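PDB 4WOD: taurocyamine kinase from Schistosoma mansoni, which reversibly transfers phosphate between ATP and the guanidino substrate taurocyamine, using two phosphagen kinase units fused in a single chain. Local coordinates for residues A[367-372]-A[397-402]. The protein carries 4 engineered substitutions. Sequence-based numbering, arbitrary orientation.
Sequences EPLTYL and KYDGKR
Asp399 points its carboxylate at the first turn of helix 369-376 and touches two successive residues there. OD1 lies 3.6 Å from Leu369 CB, whereas OD2 lies 3.6 Å from Thr370 CG2, the two side chains of this second pair crossing nearly at right angles. With CG roughly anti to the backbone N (chi1 -154°), the carboxylate is carried across to Leu369 and Thr370. Leu369 also reaches the backbone of the turn: its CD2 methyl rests 3.9 Å from Asp399 CA, away from the charged end.

No direct hydrogen bond spans the segments, but a water accepts from Thr370 N at 3.1 Å and donates to Asp399 OD2 at 3.0 Å. Since Pro368 is the N-cap residue, Thr370 N belongs to the first helical turn, and the carboxylate, through this water, probably interacts favourably with the positive end of the helix dipole.

Further out, Tyr355 OH is hydrogen-bonded to Asp399 OD1, fixing the other carboxylate oxygen, while Leu369 also packs on Leu409 and Ile413 of helix 409-418. Asp399 occupies the second position of a type II turn from Tyr398 to Lys401, closed by Lys401 N to Tyr398 O at 3.0 Å; Gly400, third, has phi 82°, where a CB would jam against the carbonyl O of Asp399. A carboxylate bridged by water to a helix N-terminus thus joins helix 369-376 to the turn after helix 392-398 in the small, helical N-terminal domain of the second phosphagen kinase unit.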
# COMPACT_ATOMS: atom_id res chain seq x y z
N GLU A 367 7.28 -15.78 0.92
CA GLU A 367 8.03 -16.18 -0.28
C GLU A 367 9.20 -17.10 0.11
O GLU A 367 9.69 -17.05 1.26
CB GLU A 367 8.54 -14.94 -1.01
CG GLU A 367 7.46 -13.94 -1.47
CD GLU A 367 7.17 -12.82 -0.46
OE1 GLU A 367 7.20 -13.06 0.76
OE2 GLU A 367 6.90 -11.68 -0.91
N PRO A 368 9.66 -17.94 -0.83
CA PRO A 368 10.86 -18.74 -0.56
C PRO A 368 12.03 -17.88 -0.06
O PRO A 368 12.24 -16.76 -0.54
CB PRO A 368 11.18 -19.35 -1.93
CG PRO A 368 9.83 -19.53 -2.56
CD PRO A 368 9.06 -18.27 -2.14
N LEU A 369 12.76 -18.41 0.92
CA LEU A 369 13.94 -17.74 1.46
C LEU A 369 14.90 -17.25 0.38
O LEU A 369 15.39 -16.12 0.44
CB LEU A 369 14.67 -18.68 2.42
CG LEU A 369 15.97 -18.16 3.01
CD1 LEU A 369 15.77 -16.79 3.71
CD2 LEU A 369 16.55 -19.20 3.96
N THR A 370 15.18 -18.08 -0.62
CA THR A 370 16.15 -17.67 -1.64
C THR A 370 15.63 -16.54 -2.53
O THR A 370 16.42 -15.77 -3.08
CB THR A 370 16.57 -18.84 -2.54
OG1 THR A 370 15.41 -19.42 -3.12
CG2 THR A 370 17.33 -19.88 -1.73
N TYR A 371 14.31 -16.44 -2.66
CA TYR A 371 13.70 -15.33 -3.40
C TYR A 371 13.87 -14.02 -2.63
O TYR A 371 14.27 -12.99 -3.19
CB TYR A 371 12.21 -15.58 -3.65
CG TYR A 371 11.48 -14.43 -4.34
CD1 TYR A 371 11.52 -14.28 -5.73
CD2 TYR A 371 10.74 -13.50 -3.61
CE1 TYR A 371 10.86 -13.24 -6.36
CE2 TYR A 371 10.07 -12.46 -4.23
CZ TYR A 371 10.14 -12.33 -5.61
OH TYR A 371 9.47 -11.29 -6.27
N LEU A 372 13.57 -14.07 -1.34
CA LEU A 372 13.73 -12.90 -0.49
C LEU A 372 15.19 -12.50 -0.34
O LEU A 372 15.50 -11.32 -0.22
CB LEU A 372 13.12 -13.14 0.90
CG LEU A 372 11.59 -13.26 0.87
CD1 LEU A 372 11.02 -13.61 2.28
CD2 LEU A 372 10.95 -11.99 0.33
N LYS A 397 21.51 -24.12 5.47
CA LYS A 397 21.12 -24.79 6.71
C LYS A 397 19.63 -24.62 7.03
O LYS A 397 18.98 -25.58 7.44
CB LYS A 397 21.95 -24.24 7.88
CG LYS A 397 21.78 -24.95 9.20
CD LYS A 397 22.68 -24.29 10.25
CE LYS A 397 22.27 -24.68 11.65
NZ LYS A 397 22.69 -26.05 12.03
N TYR A 398 19.10 -23.41 6.83
CA TYR A 398 17.78 -23.04 7.38
C TYR A 398 16.64 -22.95 6.36
O TYR A 398 15.48 -22.81 6.74
CB TYR A 398 17.90 -21.69 8.10
CG TYR A 398 18.57 -21.79 9.45
CD1 TYR A 398 18.33 -22.87 10.29
CD2 TYR A 398 19.43 -20.79 9.88
CE1 TYR A 398 18.93 -22.96 11.53
CE2 TYR A 398 20.04 -20.86 11.13
CZ TYR A 398 19.79 -21.95 11.94
OH TYR A 398 20.40 -22.05 13.18
N ASP A 399 16.96 -23.00 5.07
CA ASP A 399 15.93 -23.03 4.04
C ASP A 399 14.96 -24.20 4.29
O ASP A 399 15.38 -25.34 4.38
CB ASP A 399 16.57 -23.15 2.65
CG ASP A 399 15.69 -22.59 1.55
OD1 ASP A 399 14.53 -22.21 1.80
OD2 ASP A 399 16.17 -22.54 0.40
N GLY A 400 13.68 -23.93 4.40
CA GLY A 400 12.75 -25.03 4.62
C GLY A 400 12.64 -25.51 6.06
O GLY A 400 11.96 -26.50 6.35
N LYS A 401 13.30 -24.81 6.97
CA LYS A 401 13.12 -25.10 8.39
C LYS A 401 12.02 -24.21 8.97
O LYS A 401 11.89 -23.03 8.61
CB LYS A 401 14.44 -24.91 9.15
CG LYS A 401 14.33 -25.24 10.64
CD LYS A 401 15.50 -26.08 11.13
CE LYS A 401 15.02 -27.23 12.03
NZ LYS A 401 13.94 -26.80 12.97
N ARG A 402 11.21 -24.77 9.87
CA ARG A 402 10.19 -24.00 10.58
C ARG A 402 10.32 -24.22 12.08
O ARG A 402 10.77 -25.30 12.51
CB ARG A 402 8.78 -24.37 10.13
CG ARG A 402 8.50 -24.14 8.65
CD ARG A 402 7.07 -23.62 8.42
NE ARG A 402 6.90 -23.21 7.02
CZ ARG A 402 6.14 -22.20 6.62
NH1 ARG A 402 5.45 -21.48 7.51
NH2 ARG A 402 6.07 -21.91 5.32
O HOH W 1 13.95 -20.90 -0.89